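Local coordinates for spore germination protein GerM (Bacillus subtilis subsp. subtilis str. 168, PDB 6GZB) that is of unknown molecular function but affects both sporulation and spore germination in Bacillus subtilis, at residues A[51-56]-A[69-74]; A[65-70]-A[334-339]; A[77-82]-A[110-115]; A[81-86]-A[145-150]. All coordinates share one frame; numbering follows the deposited sequence.

Contact 1: residues A[51-56]-A[69-74]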
# COMPACT_ATOMS: atom_id res chain seq x y z
N THR A 51 -8.91 -16.54 14.88
CA THR A 51 -7.95 -15.69 14.17
C THR A 51 -8.61 -14.43 13.63
O THR A 51 -9.83 -14.39 13.46
CB THR A 51 -7.27 -16.43 12.99
OG1 THR A 51 -8.25 -16.77 12.00
CG2 THR A 51 -6.55 -17.68 13.46
N VAL A 52 -7.80 -13.41 13.37
CA VAL A 52 -8.24 -12.20 12.69
C VAL A 52 -7.36 -11.95 11.47
O VAL A 52 -6.13 -12.11 11.54
CB VAL A 52 -8.16 -10.99 13.64
CG1 VAL A 52 -8.78 -9.76 12.99
CG2 VAL A 52 -8.86 -11.30 14.94
N MET A 53 -7.98 -11.60 10.35
CA MET A 53 -7.24 -11.32 9.13
C MET A 53 -6.52 -9.97 9.25
O MET A 53 -7.14 -8.97 9.56
CB MET A 53 -8.19 -11.30 7.93
CG MET A 53 -8.85 -12.64 7.62
SD MET A 53 -7.69 -14.02 7.59
CE MET A 53 -6.85 -13.73 6.04
N ARG A 54 -5.22 -9.96 9.03
CA ARG A 54 -4.41 -8.78 9.28
C ARG A 54 -3.45 -8.51 8.12
O ARG A 54 -2.88 -9.44 7.55
CB ARG A 54 -3.61 -8.97 10.58
CG ARG A 54 -3.11 -7.68 11.19
CD ARG A 54 -4.26 -6.89 11.77
NE ARG A 54 -4.76 -7.51 12.99
CZ ARG A 54 -5.91 -7.19 13.58
NH1 ARG A 54 -6.71 -6.29 13.03
NH2 ARG A 54 -6.26 -7.78 14.71
N GLU A 55 -3.25 -7.24 7.79
CA GLU A 55 -2.26 -6.87 6.78
C GLU A 55 -0.85 -7.03 7.36
O GLU A 55 -0.53 -6.48 8.41
CB GLU A 55 -2.47 -5.43 6.30
CG GLU A 55 -3.68 -5.22 5.39
CD GLU A 55 -3.84 -3.76 4.95
OE1 GLU A 55 -2.94 -2.92 5.21
OE2 GLU A 55 -4.86 -3.46 4.30
N LEU A 56 -0.03 -7.83 6.68
CA LEU A 56 1.40 -7.85 6.94
C LEU A 56 2.13 -7.35 5.70
O LEU A 56 1.94 -7.88 4.61
CB LEU A 56 1.88 -9.25 7.30
CG LEU A 56 1.19 -9.93 8.47
CD1 LEU A 56 1.75 -11.33 8.65
CD2 LEU A 56 1.34 -9.12 9.75
N THR A 69 -2.58 -10.14 3.41
CA THR A 69 -3.56 -10.24 4.49
C THR A 69 -3.70 -11.68 4.95
O THR A 69 -4.02 -12.56 4.15
CB THR A 69 -4.92 -9.65 4.08
OG1 THR A 69 -4.81 -8.22 4.03
CG2 THR A 69 -5.99 -10.02 5.09
N LEU A 70 -3.35 -11.92 6.21
CA LEU A 70 -3.10 -13.26 6.70
C LEU A 70 -3.75 -13.46 8.07
O LEU A 70 -3.95 -12.49 8.81
CB LEU A 70 -1.60 -13.52 6.80
CG LEU A 70 -0.90 -13.61 5.45
CD1 LEU A 70 0.61 -13.57 5.62
CD2 LEU A 70 -1.34 -14.87 4.71
N PRO A 71 -4.10 -14.71 8.41
CA PRO A 71 -4.81 -15.01 9.65
C PRO A 71 -3.90 -14.98 10.87
O PRO A 71 -2.95 -15.75 10.95
CB PRO A 71 -5.34 -16.43 9.42
CG PRO A 71 -4.36 -17.05 8.49
CD PRO A 71 -3.82 -15.93 7.63
N LEU A 72 -4.16 -14.06 11.79
CA LEU A 72 -3.37 -13.96 13.02
C LEU A 72 -4.24 -14.30 14.23
O LEU A 72 -5.38 -13.86 14.30
CB LEU A 72 -2.82 -12.54 13.17
CG LEU A 72 -1.39 -12.28 12.69
CD1 LEU A 72 -1.19 -12.80 11.28
CD2 LEU A 72 -1.07 -10.80 12.76
N PRO A 73 -3.68 -15.03 15.20
CA PRO A 73 -4.43 -15.37 16.43
C PRO A 73 -4.98 -14.14 17.15
O PRO A 73 -4.31 -13.11 17.21
CB PRO A 73 -3.38 -16.06 17.30
CG PRO A 73 -2.25 -16.42 16.40
CD PRO A 73 -2.27 -15.42 15.28
N LYS A 74 -6.19 -14.23 17.67
CA LYS A 74 -6.73 -13.21 18.57
C LYS A 74 -5.70 -12.83 19.64
O LYS A 74 -4.98 -13.68 20.16
CB LYS A 74 -8.02 -13.68 19.23
CG LYS A 74 -9.26 -12.94 18.78
CD LYS A 74 -9.98 -13.67 17.66
CE LYS A 74 -11.49 -13.65 17.87
NZ LYS A 74 -12.24 -13.79 16.59
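T69 faces E55 across a non-hydrogen-bonded antiparallel pair, and its two branches meet different neighbours. With OG1 beside the backbone N (chi1 -73°), CG2 is carried against M53, 3.8 Å from its CB, whereas OG1, whose outside partner is V336 O, passes 3.5 Å from CG of E55. L70 follows in a hydrogen-bonded pair with R54: R54 N donates to L70 O at 2.8 Å, while L70 N returns a bond of 2.9 Å to R54 O. The L70 side chain turns to the other face of the sheet, where its CD1 meets CD1 of L56 at 3.9 Å, the two leucines crossing at about a right angle. P71 stands in a non-hydrogen-bonded pair with M53, a position that asks for no N-H towards this strand. The methionine, bent at chi2 (-48°) and chi3 (-74°), curls over the partner strand, so that SD comes 3.7 Å from P71 CA and CE 3.6 Å from T69 O. L72 restores hydrogen bonding with V52: V52 N lies 2.6 Å from L72 O, and L72 N binds V52 O. CD2 of L72 meets CB and CG of R54. P73 pairs with T51, but the two side chains diverge. Beyond it the poorly ordered K74 lays CD beside V52 CG2 and sends NZ to S49 O. These strands form a beta hairpin. Helix 78-84 covers the face bearing R54 and L72 through T78 and Q81, while Q335 and V336 lie against M53 and E55 on the opposite face.

Contact 2: residues A[65-70]-A[334-339]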
# COMPACT_ATOMS: atom_id res chain seq x y z
N VAL A 65 7.80 -4.02 -1.15
CA VAL A 65 7.03 -4.11 0.09
C VAL A 65 5.55 -4.14 -0.27
O VAL A 65 5.06 -3.25 -0.96
CB VAL A 65 7.33 -2.93 1.02
CG1 VAL A 65 6.55 -3.05 2.32
CG2 VAL A 65 8.83 -2.86 1.29
N VAL A 66 4.86 -5.18 0.17
CA VAL A 66 3.51 -5.47 -0.30
C VAL A 66 2.67 -6.02 0.85
O VAL A 66 3.15 -6.85 1.62
CB VAL A 66 3.50 -6.56 -1.39
CG1 VAL A 66 2.11 -6.65 -2.00
CG2 VAL A 66 4.55 -6.30 -2.46
N ALA A 67 1.42 -5.60 0.92
CA ALA A 67 0.48 -6.15 1.89
C ALA A 67 0.16 -7.60 1.53
O ALA A 67 -0.14 -7.90 0.38
CB ALA A 67 -0.80 -5.32 1.92
N GLN A 68 0.26 -8.49 2.51
CA GLN A 68 -0.39 -9.79 2.46
C GLN A 68 -1.29 -9.96 3.66
O GLN A 68 -0.83 -9.88 4.80
CB GLN A 68 0.64 -10.91 2.41
CG GLN A 68 1.41 -10.97 1.10
CD GLN A 68 0.58 -11.55 -0.02
OE1 GLN A 68 0.42 -12.77 -0.11
NE2 GLN A 68 0.03 -10.68 -0.87
N THR A 69 -2.58 -10.14 3.41
CA THR A 69 -3.56 -10.24 4.49
C THR A 69 -3.70 -11.68 4.95
O THR A 69 -4.02 -12.56 4.15
CB THR A 69 -4.92 -9.65 4.08
OG1 THR A 69 -4.81 -8.22 4.03
CG2 THR A 69 -5.99 -10.02 5.09
N LEU A 70 -3.35 -11.92 6.21
CA LEU A 70 -3.10 -13.26 6.70
C LEU A 70 -3.75 -13.46 8.07
O LEU A 70 -3.95 -12.49 8.81
CB LEU A 70 -1.60 -13.52 6.80
CG LEU A 70 -0.90 -13.61 5.45
CD1 LEU A 70 0.61 -13.57 5.62
CD2 LEU A 70 -1.34 -14.87 4.71
N SER A 334 -12.08 -4.93 2.02
CA SER A 334 -11.93 -5.18 3.45
C SER A 334 -10.63 -5.94 3.73
O SER A 334 -9.98 -5.71 4.74
CB SER A 334 -13.13 -5.98 4.00
OG SER A 334 -13.91 -6.51 2.95
N GLN A 335 -10.26 -6.82 2.81
CA GLN A 335 -8.98 -7.51 2.88
C GLN A 335 -8.16 -7.19 1.64
O GLN A 335 -8.51 -7.61 0.54
CB GLN A 335 -9.21 -9.03 2.98
CG GLN A 335 -9.94 -9.44 4.25
CD GLN A 335 -10.15 -10.93 4.36
OE1 GLN A 335 -9.51 -11.72 3.66
NE2 GLN A 335 -11.04 -11.33 5.25
N VAL A 336 -7.07 -6.46 1.83
CA VAL A 336 -6.15 -6.17 0.74
C VAL A 336 -5.18 -7.34 0.54
O VAL A 336 -4.43 -7.69 1.44
CB VAL A 336 -5.34 -4.89 1.03
CG1 VAL A 336 -4.35 -4.60 -0.10
CG2 VAL A 336 -6.28 -3.72 1.26
N ASN A 337 -5.20 -7.96 -0.64
CA ASN A 337 -4.22 -8.99 -0.98
C ASN A 337 -4.29 -10.17 -0.00
O ASN A 337 -3.31 -10.49 0.67
CB ASN A 337 -2.80 -8.42 -0.94
CG ASN A 337 -2.53 -7.40 -2.04
OD1 ASN A 337 -3.21 -7.38 -3.06
ND2 ASN A 337 -1.47 -6.62 -1.87
N THR A 338 -5.44 -10.80 0.10
CA THR A 338 -5.56 -12.00 0.91
C THR A 338 -4.50 -12.97 0.46
O THR A 338 -4.31 -13.17 -0.73
CB THR A 338 -6.96 -12.63 0.78
OG1 THR A 338 -7.94 -11.68 1.20
CG2 THR A 338 -7.07 -13.87 1.66
N GLY A 339 -3.71 -13.45 1.41
CA GLY A 339 -2.62 -14.36 1.09
C GLY A 339 -3.09 -15.78 0.87
O GLY A 339 -4.18 -16.17 1.30
O HOH W 1 -2.61 -11.77 -2.31
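The side chains of Q68 and N337 cross at about a right angle, with their amide planes 39° apart, and both donate to one acceptor, A67 O. N337 ND2 reaches it at 2.9 Å with the oxygen in its amide plane; Q68 NE2 does so at 3.1 Å, with the oxygen somewhat out of its plane. V66 CG1 packs on N337 ND2, CB of N337 comes 3.6 Å from Q68 NE2, and Q68 OE1 meets CA of G339. Water 1 joins Q68 NE2 to T338 O. The other end of the N337 amide is held by Y215 N, so both its polar atoms have partners and its rotation is fixed. Beyond the amides the backbones lock together: T69 N binds N337 O at 2.9 Å, and G339 N binds T69 O at 2.9 Å in a nearly straight bond (174°). The T69 hydroxyl OG1 bonds V336 O at 2.7 Å, and CG2 rests on Q335 CB. T69 thus gives its N-H to the residue before T338 and accepts from the one after, the pattern of a single parallel beta bridge, by which a C-terminal segment docks on strand 65-73, an edge strand of the antiparallel sheet with 51-60 and 100-101.

Contact 3: residues A[77-82]-A[110-115]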
# COMPACT_ATOMS: atom_id res chain seq x y z
N SER A 77 -2.87 -7.38 22.22
CA SER A 77 -2.00 -6.33 21.70
C SER A 77 -1.72 -6.56 20.22
O SER A 77 -0.69 -7.13 19.83
CB SER A 77 -0.69 -6.27 22.49
OG SER A 77 -0.28 -7.56 22.88
N THR A 78 -2.67 -6.14 19.40
CA THR A 78 -2.70 -6.51 17.99
C THR A 78 -1.60 -5.82 17.18
O THR A 78 -1.02 -6.42 16.28
CB THR A 78 -4.07 -6.17 17.37
OG1 THR A 78 -4.43 -4.82 17.69
CG2 THR A 78 -5.13 -7.13 17.89
N ALA A 79 -1.30 -4.57 17.52
CA ALA A 79 -0.26 -3.82 16.84
C ALA A 79 1.09 -4.48 17.07
O ALA A 79 1.86 -4.67 16.13
CB ALA A 79 -0.24 -2.39 17.35
N LYS A 80 1.36 -4.83 18.32
CA LYS A 80 2.57 -5.56 18.65
C LYS A 80 2.61 -6.92 17.94
O LYS A 80 3.65 -7.34 17.42
CB LYS A 80 2.65 -5.76 20.16
CG LYS A 80 3.70 -6.75 20.61
CD LYS A 80 3.63 -6.93 22.12
CE LYS A 80 4.69 -7.90 22.60
NZ LYS A 80 5.12 -7.59 23.99
N GLN A 81 1.48 -7.59 17.92
CA GLN A 81 1.41 -8.92 17.32
C GLN A 81 1.72 -8.83 15.83
O GLN A 81 2.44 -9.66 15.28
CB GLN A 81 0.03 -9.52 17.53
CG GLN A 81 -0.11 -10.93 16.98
CD GLN A 81 -1.55 -11.36 16.87
OE1 GLN A 81 -2.41 -10.58 16.46
NE2 GLN A 81 -1.82 -12.59 17.27
N ALA A 82 1.16 -7.81 15.17
CA ALA A 82 1.37 -7.63 13.74
C ALA A 82 2.87 -7.50 13.42
O ALA A 82 3.37 -8.13 12.49
CB ALA A 82 0.61 -6.42 13.24
N VAL A 110 9.65 -6.83 20.27
CA VAL A 110 9.16 -5.47 20.17
C VAL A 110 8.04 -5.18 21.16
O VAL A 110 7.23 -6.06 21.45
CB VAL A 110 8.67 -5.16 18.74
CG1 VAL A 110 7.44 -5.99 18.41
CG2 VAL A 110 8.39 -3.67 18.57
N ASN A 111 8.04 -3.97 21.71
CA ASN A 111 6.89 -3.41 22.40
C ASN A 111 6.29 -2.27 21.59
O ASN A 111 7.00 -1.51 20.92
CB ASN A 111 7.31 -2.87 23.77
CG ASN A 111 7.89 -3.94 24.67
OD1 ASN A 111 7.36 -5.04 24.78
ND2 ASN A 111 9.00 -3.62 25.32
N VAL A 112 4.98 -2.10 21.69
CA VAL A 112 4.29 -1.03 21.00
C VAL A 112 3.46 -0.22 21.98
O VAL A 112 2.59 -0.75 22.67
CB VAL A 112 3.38 -1.55 19.87
CG1 VAL A 112 2.68 -0.39 19.18
CG2 VAL A 112 4.20 -2.35 18.86
N ASP A 113 3.73 1.07 22.02
CA ASP A 113 2.99 1.98 22.87
C ASP A 113 2.19 2.95 21.99
O ASP A 113 2.76 3.77 21.26
CB ASP A 113 3.98 2.75 23.76
CG ASP A 113 3.30 3.72 24.69
OD1 ASP A 113 2.18 3.41 25.14
OD2 ASP A 113 3.89 4.78 24.98
N ILE A 114 0.88 2.84 22.06
CA ILE A 114 0.00 3.66 21.23
C ILE A 114 -0.46 4.88 22.03
O ILE A 114 -1.13 4.75 23.05
CB ILE A 114 -1.22 2.85 20.75
CG1 ILE A 114 -0.76 1.62 19.97
CG2 ILE A 114 -2.12 3.71 19.88
CD1 ILE A 114 -1.89 0.68 19.60
N LYS A 115 -0.10 6.07 21.57
CA LYS A 115 -0.48 7.31 22.24
C LYS A 115 -1.85 7.78 21.75
O LYS A 115 -2.33 7.32 20.71
CB LYS A 115 0.54 8.42 21.96
CG LYS A 115 1.99 7.98 21.98
CD LYS A 115 2.76 8.62 23.13
CE LYS A 115 2.72 7.74 24.36
NZ LYS A 115 4.02 7.74 25.07
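V112 pushes CG2 onto the backbone of the helix at K80, 3.6 Å from its CA, while CG1 goes to A79, 4.0 Å from its CB. The valine's first torsion (180°) splits its methyls in this way, with CG1 anti to the backbone N and CG2 beside it, so that one residue straddles two consecutive positions of the helix. Farther along the strand, CD1 of I114 adds a second contact to A79 CB at 4.1 Å. Towards the other end, the lysine of the same helix takes over. K80 is extended throughout, CG anti to the backbone N (chi1 167°), and its aliphatic chain runs past V110, with CE 3.3 Å from V110 O. Its ammonium end comes alongside N111, pointing the same way, and makes a weak hydrogen bond of 3.5 Å from NZ to OD1. The helix and strand axes approach to 7.6 Å at an angle of 144°, one layer of small and branched side chains lying between them. Helix 78-84 packs here on 110-114, an outermost strand of the mixed sheet with 119-124 and 155-160. L83, one turn on, touches V110 and V112, and I153 flanks A79 and I114. The interface is therefore mainly hydrophobic, made by alanine and aliphatic side chains; its single polar link is long and lies at the margin, so close packing probably supplies most of the cohesion.

Contact 4: residues A[81-86]-A[145-150]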
# COMPACT_ATOMS: atom_id res chain seq x y z
N GLN A 81 1.48 -7.59 17.92
CA GLN A 81 1.41 -8.92 17.32
C GLN A 81 1.72 -8.83 15.83
O GLN A 81 2.44 -9.66 15.28
CB GLN A 81 0.03 -9.52 17.53
CG GLN A 81 -0.11 -10.93 16.98
CD GLN A 81 -1.55 -11.36 16.87
OE1 GLN A 81 -2.41 -10.58 16.46
NE2 GLN A 81 -1.82 -12.59 17.27
N ALA A 82 1.16 -7.81 15.17
CA ALA A 82 1.37 -7.63 13.74
C ALA A 82 2.87 -7.50 13.42
O ALA A 82 3.37 -8.13 12.49
CB ALA A 82 0.61 -6.42 13.24
N LEU A 83 3.59 -6.73 14.23
CA LEU A 83 5.03 -6.59 14.04
C LEU A 83 5.77 -7.89 14.32
O LEU A 83 6.76 -8.21 13.65
CB LEU A 83 5.58 -5.49 14.95
CG LEU A 83 5.09 -4.07 14.65
CD1 LEU A 83 5.88 -3.07 15.48
CD2 LEU A 83 5.22 -3.74 13.17
N GLU A 84 5.31 -8.65 15.31
CA GLU A 84 5.92 -9.94 15.63
C GLU A 84 5.81 -10.89 14.46
O GLU A 84 6.65 -11.77 14.27
CB GLU A 84 5.26 -10.56 16.87
CG GLU A 84 5.89 -10.11 18.19
CD GLU A 84 4.98 -10.28 19.40
OE1 GLU A 84 5.38 -9.85 20.50
OE2 GLU A 84 3.86 -10.82 19.25
N TYR A 85 4.76 -10.71 13.65
CA TYR A 85 4.56 -11.55 12.48
C TYR A 85 5.28 -11.03 11.25
O TYR A 85 5.08 -11.53 10.14
CB TYR A 85 3.06 -11.71 12.21
CG TYR A 85 2.46 -12.88 12.95
CD1 TYR A 85 2.16 -12.80 14.31
CD2 TYR A 85 2.21 -14.08 12.31
CE1 TYR A 85 1.61 -13.86 14.99
CE2 TYR A 85 1.63 -15.14 12.98
CZ TYR A 85 1.36 -15.03 14.32
OH TYR A 85 0.82 -16.09 15.01
N LEU A 86 6.14 -10.03 11.44
CA LEU A 86 7.07 -9.62 10.40
C LEU A 86 8.45 -10.23 10.63
O LEU A 86 9.37 -10.01 9.84
CB LEU A 86 7.21 -8.09 10.40
CG LEU A 86 5.95 -7.30 10.12
CD1 LEU A 86 6.23 -5.81 10.18
CD2 LEU A 86 5.38 -7.67 8.76
N TRP A 145 3.71 0.81 7.49
CA TRP A 145 2.45 0.49 6.84
C TRP A 145 1.70 -0.59 7.62
O TRP A 145 0.46 -0.57 7.69
CB TRP A 145 2.66 0.06 5.39
CG TRP A 145 2.86 1.22 4.47
CD1 TRP A 145 3.89 2.11 4.49
CD2 TRP A 145 1.99 1.63 3.41
NE1 TRP A 145 3.70 3.07 3.54
CE2 TRP A 145 2.56 2.80 2.85
CE3 TRP A 145 0.80 1.14 2.88
CZ2 TRP A 145 1.96 3.49 1.79
CZ3 TRP A 145 0.20 1.83 1.83
CH2 TRP A 145 0.78 2.99 1.30
N THR A 146 2.44 -1.48 8.27
CA THR A 146 1.81 -2.49 9.11
C THR A 146 1.12 -1.88 10.34
O THR A 146 -0.04 -2.20 10.65
CB THR A 146 2.80 -3.59 9.54
OG1 THR A 146 3.33 -4.23 8.38
CG2 THR A 146 2.11 -4.62 10.41
N LEU A 147 1.79 -0.93 10.99
CA LEU A 147 1.23 -0.28 12.17
C LEU A 147 0.04 0.60 11.82
O LEU A 147 -0.95 0.64 12.54
CB LEU A 147 2.29 0.55 12.90
CG LEU A 147 3.29 -0.27 13.72
CD1 LEU A 147 4.36 0.63 14.33
CD2 LEU A 147 2.55 -1.04 14.80
N THR A 148 0.12 1.30 10.70
CA THR A 148 -0.89 2.30 10.35
C THR A 148 -2.13 1.70 9.72
O THR A 148 -3.06 2.43 9.37
CB THR A 148 -0.33 3.40 9.42
OG1 THR A 148 0.35 2.81 8.31
CG2 THR A 148 0.65 4.29 10.20
N GLN A 149 -2.20 0.38 9.63
CA GLN A 149 -3.45 -0.25 9.21
C GLN A 149 -4.53 -0.09 10.28
O GLN A 149 -5.71 -0.19 10.00
CB GLN A 149 -3.25 -1.73 8.89
CG GLN A 149 -3.19 -2.64 10.10
CD GLN A 149 -2.82 -4.06 9.72
OE1 GLN A 149 -3.67 -4.82 9.27
NE2 GLN A 149 -1.55 -4.42 9.87
N PHE A 150 -4.11 0.11 11.53
CA PHE A 150 -5.04 0.25 12.64
C PHE A 150 -5.54 1.69 12.76
O PHE A 150 -4.79 2.65 12.55
CB PHE A 150 -4.35 -0.15 13.94
CG PHE A 150 -3.86 -1.56 13.95
CD1 PHE A 150 -4.74 -2.61 14.17
CD2 PHE A 150 -2.52 -1.84 13.74
CE1 PHE A 150 -4.28 -3.91 14.19
CE2 PHE A 150 -2.06 -3.15 13.74
CZ PHE A 150 -2.95 -4.19 13.95
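A82 and T146 have the nearest CA atoms of the two segments, 6.9 Å apart. After helix 78-84, Y85 is the first residue to leave helical geometry, and L86 N still reaches L83 O at 2.9 Å; in the other segment, L147 to F150 form a type I beta turn. T146 carries the centre of the contact. CG2, anti to the backbone N because chi1 is -60°, presses on A82 CB at 3.7 Å, and OG1 meets the end of L86 tip to tip, 3.8 Å from CD1. That hydroxyl is also occupied by S142 O and Y57 N, so the polar atom is satisfied within an apolar setting. L83 and L147 cross at about a right angle, CG of the first 4.0 Å from CD2 of the second. F150 turns its ring edge to A82, CE2 lying 4.3 Å from CB. Q149 NE2 bends back to T146 O at 2.8 Å, on a lone pair in the carbonyl plane, and also binds E55 O. Helices 78-84 and 136-147 thus pack together over strand 51-60, whose L56 touches L86 and whose R54 touches Q149 and F150.

Overall arrangement
Contacts 2 and 4 are buried, whereas contacts 1 and 3 are only partly so. Contacts 1 and 2 share strand 65-73 and lean on backbone hydrogen bonding, a regular ladder in the first and one bridge with added side-chain bonds in the second. Contacts 3 and 4 share helix 78-84 and are chiefly apolar, one facing strand 110-114 and the other helix 136-147; F150 and L147 touch A79 between them. The hairpin and helix sets meet through P73 O with Q81 NE2 and E55 O with Q149 NE2. Contact 2 spans by far the longest sequence separation, and contacts 3 and 4 are nested inside its loop without touching it.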